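Glycosyl hydrolase (PDB 5NDX) probably hydrolyses O-glycosidic bonds as a family 39 glycoside hydrolase, a bacterial orthologue of human alpha-L-iduronidase. Local coordinates at residues A[188-191]-A[192-195]; A[244-247]-A[248-252]. The protein carries 2 engineered substitutions. All coordinates share one frame; numbering follows the deposited sequence.

Contact 1: residues A[188-191]-A[192-195]; sequences LSPI and FRAL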
loop_
_atom_site.group_PDB
_atom_site.type_symbol
_atom_site.label_atom_id
_atom_site.label_comp_id
_atom_site.label_asym_id
_atom_site.label_seq_id
_atom_site.Cartn_x
_atom_site.Cartn_y
_atom_site.Cartn_z
ATOM N N LEU A 188 7.339 2.268 -24.041
ATOM C CA LEU A 188 8.407 2.414 -25.009
ATOM C C LEU A 188 8.515 3.832 -25.572
ATOM O O LEU A 188 8.877 4.019 -26.725
ATOM C CB LEU A 188 8.271 1.373 -26.135
ATOM C CG LEU A 188 8.437 -0.096 -25.720
ATOM C CD1 LEU A 188 8.349 -1.031 -26.922
ATOM C CD2 LEU A 188 9.748 -0.331 -24.989
ATOM N N SER A 189 8.282 4.835 -24.730
ATOM C CA SER A 189 8.453 6.223 -25.139
ATOM C C SER A 189 9.910 6.550 -25.521
ATOM O O SER A 189 10.833 5.752 -25.230
ATOM C CB SER A 189 8.006 7.153 -24.014
ATOM O OG SER A 189 8.878 7.045 -22.907
ATOM N N PRO A 190 10.115 7.717 -26.180
ATOM C CA PRO A 190 11.443 8.145 -26.560
ATOM C C PRO A 190 12.416 8.247 -25.402
ATOM O O PRO A 190 13.535 7.737 -25.509
ATOM C CB PRO A 190 11.188 9.525 -27.184
ATOM C CG PRO A 190 9.898 9.341 -27.882
ATOM C CD PRO A 190 9.087 8.523 -26.886
ATOM N N ILE A 191 11.986 8.886 -24.309
ATOM C CA ILE A 191 12.769 8.938 -23.102
ATOM C C ILE A 191 13.171 7.537 -22.608
ATOM O O ILE A 191 14.291 7.329 -22.200
ATOM C CB ILE A 191 12.020 9.675 -21.971
ATOM C CG1 ILE A 191 12.014 11.185 -22.231
ATOM C CG2 ILE A 191 12.720 9.447 -20.625
ATOM C CD1 ILE A 191 13.381 11.860 -22.004
ATOM N N PHE A 192 12.236 6.595 -22.624
ATOM C CA PHE A 192 12.519 5.263 -22.132
ATOM C C PHE A 192 13.598 4.637 -22.997
ATOM O O PHE A 192 14.587 4.189 -22.486
ATOM C CB PHE A 192 11.279 4.380 -22.071
ATOM C CG PHE A 192 11.586 2.960 -21.698
ATOM C CD1 PHE A 192 11.909 2.008 -22.686
ATOM C CD2 PHE A 192 11.538 2.548 -20.373
ATOM C CE1 PHE A 192 12.218 0.690 -22.340
ATOM C CE2 PHE A 192 11.857 1.242 -20.024
ATOM C CZ PHE A 192 12.195 0.306 -20.998
ATOM N N ARG A 193 13.381 4.623 -24.302
ATOM C CA ARG A 193 14.345 4.025 -25.237
ATOM C C ARG A 193 15.691 4.675 -25.139
ATOM O O ARG A 193 16.712 3.984 -25.123
ATOM C CB ARG A 193 13.829 4.079 -26.668
ATOM C CG ARG A 193 12.677 3.116 -26.870
ATOM C CD ARG A 193 12.262 2.960 -28.334
ATOM N NE ARG A 193 11.160 3.859 -28.619
ATOM C CZ ARG A 193 11.191 4.973 -29.353
ATOM N NH1 ARG A 193 10.075 5.687 -29.485
ATOM N NH2 ARG A 193 12.290 5.392 -29.961
ATOM N N ALA A 194 15.685 5.994 -25.002
ATOM C CA ALA A 194 16.935 6.739 -24.853
ATOM C C ALA A 194 17.705 6.375 -23.596
ATOM O O ALA A 194 18.934 6.256 -23.633
ATOM C CB ALA A 194 16.662 8.233 -24.890
ATOM N N LEU A 195 17.023 6.171 -22.466
ATOM C CA LEU A 195 17.763 5.911 -21.224
ATOM C C LEU A 195 18.373 4.517 -21.270
ATOM O O LEU A 195 19.477 4.272 -20.784
ATOM C CB LEU A 195 16.863 6.078 -20.011
ATOM C CG LEU A 195 17.407 6.319 -18.584
ATOM C CD1 LEU A 195 17.133 5.170 -17.629
ATOM C CD2 LEU A 195 18.850 6.760 -18.474
#
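The N-cap and first turn of helix 190-200, which follows the fifth strand of the TIM barrel in the beta-alpha-beta unit 179-184, 190-200, 216-219, bring Ser189 against Phe192 and Leu188 against Arg193. Ser189 occupies the N-cap. With chi1 at 67° its OG lies between the backbone N and the carbonyl carbon, turned back over the helix start, where it accepts a weak capping bond from Phe192 N (3.4 Å). The same hydroxyl is also hydrogen-bonded to Asp148, so the start of the helix is tied to a neighbouring loop of the barrel. The Ser189 side chain lies about 8 Å from a bound 8U8 ligand. Ser189 O accepts a nearly straight bond from Arg193 N at 2.9 Å; Pro190 O accepts a more bent one from Ala194 N at 2.8 Å, and these set the first helical turn. Arg193 then folds back toward the loop before the helix: its chain bends at chi3 (-95°), and NE donates to Leu188 O over 3.0 Å, the oxygen lying near the edge of the guanidinium but somewhat out of its plane. One face of this group lies over the Pro190 backbone, with CA offset toward the rim. A side-chain donor thus supplements the backbone bonds and secures the carbonyl one residue before the cap. On the inner side Phe192 reaches strands 179-184 and 216-219, while Ile191 and Leu195 pack on helix 155-171. From the loop before the cap, the Leu188 branch comes beside the Phe192 ring, Leu188 CD2 meeting Phe192 CE1 at 3.8 Å and Phe192 CD1 at 3.9 Å.

Contact 2: residues A[244-247]-A[248-252]; sequences LVVD and YLKEH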
loop_
_atom_site.group_PDB
_atom_site.type_symbol
_atom_site.label_atom_id
_atom_site.label_comp_id
_atom_site.label_asym_id
_atom_site.label_seq_id
_atom_site.Cartn_x
_atom_site.Cartn_y
_atom_site.Cartn_z
ATOM N N LEU A 244 5.945 -6.777 -23.127
ATOM C CA LEU A 244 6.377 -6.136 -24.368
ATOM C C LEU A 244 7.642 -5.351 -24.118
ATOM O O LEU A 244 8.553 -5.364 -24.926
ATOM C CB LEU A 244 5.310 -5.182 -24.894
ATOM C CG LEU A 244 5.441 -4.721 -26.330
ATOM C CD1 LEU A 244 5.155 -5.901 -27.251
ATOM C CD2 LEU A 244 4.424 -3.617 -26.607
ATOM N N VAL A 245 7.690 -4.640 -23.007
ATOM C CA VAL A 245 8.889 -3.838 -22.657
ATOM C C VAL A 245 10.063 -4.780 -22.413
ATOM O O VAL A 245 11.189 -4.567 -22.895
ATOM C CB VAL A 245 8.635 -2.923 -21.436
ATOM C CG1 VAL A 245 9.898 -2.210 -20.968
ATOM C CG2 VAL A 245 7.550 -1.913 -21.755
ATOM N N VAL A 246 9.808 -5.833 -21.682
ATOM C CA VAL A 246 10.841 -6.836 -21.463
ATOM C C VAL A 246 11.334 -7.417 -22.828
ATOM O O VAL A 246 12.531 -7.531 -23.034
ATOM C CB VAL A 246 10.363 -7.931 -20.484
ATOM C CG1 VAL A 246 11.354 -9.095 -20.414
ATOM C CG2 VAL A 246 10.181 -7.352 -19.080
ATOM N N ASP A 247 10.432 -7.744 -23.749
ATOM C CA ASP A 247 10.828 -8.215 -25.088
ATOM C C ASP A 247 11.715 -7.214 -25.835
ATOM O O ASP A 247 12.666 -7.607 -26.485
ATOM C CB ASP A 247 9.618 -8.516 -25.979
ATOM C CG ASP A 247 8.868 -9.761 -25.557
ATOM O OD1 ASP A 247 9.463 -10.625 -24.883
ATOM O OD2 ASP A 247 7.672 -9.868 -25.907
ATOM N N TYR A 248 11.381 -5.935 -25.733
ATOM C CA TYR A 248 12.177 -4.882 -26.280
ATOM C C TYR A 248 13.587 -4.897 -25.692
ATOM O O TYR A 248 14.563 -4.735 -26.429
ATOM C CB TYR A 248 11.502 -3.540 -26.066
ATOM C CG TYR A 248 12.317 -2.388 -26.565
ATOM C CD1 TYR A 248 13.287 -1.792 -25.754
ATOM C CD2 TYR A 248 12.103 -1.858 -27.856
ATOM C CE1 TYR A 248 14.064 -0.726 -26.220
ATOM C CE2 TYR A 248 12.871 -0.788 -28.332
ATOM C CZ TYR A 248 13.859 -0.235 -27.524
ATOM O OH TYR A 248 14.603 0.850 -27.980
ATOM N N LEU A 249 13.704 -5.094 -24.392
ATOM C CA LEU A 249 15.008 -5.183 -23.765
ATOM C C LEU A 249 15.770 -6.434 -24.179
ATOM O O LEU A 249 16.978 -6.349 -24.380
ATOM C CB LEU A 249 14.933 -5.160 -22.229
ATOM C CG LEU A 249 14.303 -3.918 -21.595
ATOM C CD1 LEU A 249 14.036 -4.132 -20.122
ATOM C CD2 LEU A 249 15.167 -2.703 -21.789
ATOM N N LYS A 250 15.095 -7.576 -24.263
ATOM C CA LYS A 250 15.759 -8.814 -24.627
ATOM C C LYS A 250 16.382 -8.671 -26.037
ATOM O O LYS A 250 17.495 -9.092 -26.237
ATOM C CB LYS A 250 14.830 -10.033 -24.583
ATOM C CG LYS A 250 14.475 -10.576 -23.192
ATOM C CD LYS A 250 13.656 -11.876 -23.316
ATOM C CE LYS A 250 13.021 -12.344 -21.999
ATOM N NZ LYS A 250 13.946 -12.539 -20.827
ATOM N N GLU A 251 15.663 -8.037 -26.963
ATOM C CA GLU A 251 16.106 -7.881 -28.337
ATOM C C GLU A 251 17.188 -6.819 -28.477
ATOM O O GLU A 251 18.208 -7.074 -29.097
ATOM C CB GLU A 251 14.935 -7.521 -29.241
ATOM C CG GLU A 251 15.148 -7.896 -30.708
ATOM C CD GLU A 251 14.370 -6.988 -31.655
ATOM O OE1 GLU A 251 13.290 -7.383 -32.163
ATOM O OE2 GLU A 251 14.837 -5.851 -31.866
ATOM N N HIS A 252 16.968 -5.639 -27.904
ATOM C CA HIS A 252 17.859 -4.487 -28.102
ATOM C C HIS A 252 18.919 -4.235 -27.059
ATOM O O HIS A 252 19.891 -3.558 -27.354
ATOM C CB HIS A 252 17.038 -3.214 -28.218
ATOM C CG HIS A 252 16.248 -3.156 -29.465
ATOM N ND1 HIS A 252 14.875 -3.209 -29.478
ATOM C CD2 HIS A 252 16.641 -3.106 -30.755
ATOM C CE1 HIS A 252 14.450 -3.164 -30.726
ATOM N NE2 HIS A 252 15.505 -3.102 -31.519
#
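Val246 and Lys250 meet side by side, one turn apart near the C-terminal end of helix 235-252, which follows the sixth strand of the TIM barrel. At the start of the lysine chain, Lys250 CB lies 3.7 Å from Val246 O and is almost as near Asp247 O. CG, turned anti to the carbonyl carbon (chi1 -75°), also rests near Val246 O, the carbonyl that accepts the backbone bond from Lys250 N at 2.8 Å. From there the chain runs extended through CD, which brings Lys250 CE alongside the valine branch, 4.0 Å from Val246 CG1. At CE the chain bends, chi4 being -55°, and carries the ammonium onward; Lys250 NZ remains 6.3 Å from Asp247 OD1, too far for a salt bridge, though a weak electrostatic attraction is possible. The lysine also touches Ala257 in the loop after the helix.

The adjoining i to i+4 bonds continue the alpha-helical pattern: Tyr248 N to Leu244 O, Leu249 N to Val245 O and Glu251 N to Asp247 O. Towards the protein interior, Val245 and Leu249 pack against helix 190-200 and strand 216-219, so the helix is amphipathic, with Asp247, Lys250 and Glu251 on its exposed side. Leu249 sets its CG 3.4 Å from Val245 O, next to the backbone bond of its own turn. At the helix end His252 turns back along the last turn, where ND1 makes a weak bond to Tyr248 O and sits above one face of the Tyr248 ring, offset toward its rim, at a height of 3.3 Å.

How the contacts relate
Along the chain, contact 1 (188-195) comes first, at the start of helix 190-200, just after strand 179-184. The path then runs through that helix and strand 216-219 to helix 235-252, whose last turns hold contact 2 (244-252). The two are in series, neither enclosing the other: contact 1 closes the cap and first turn, contact 2 successive helical turns. Their centres lie about 12 Å apart, and the two helices, successive in the barrel's outer layer, pack together here: Phe192 CZ meets Val245 CG1 at 3.4 Å, and Leu188 CD2 lies 3.6 Å from Tyr248 CG. Strand 216-219 lies beneath both, through Phe192, Val245 and Leu249.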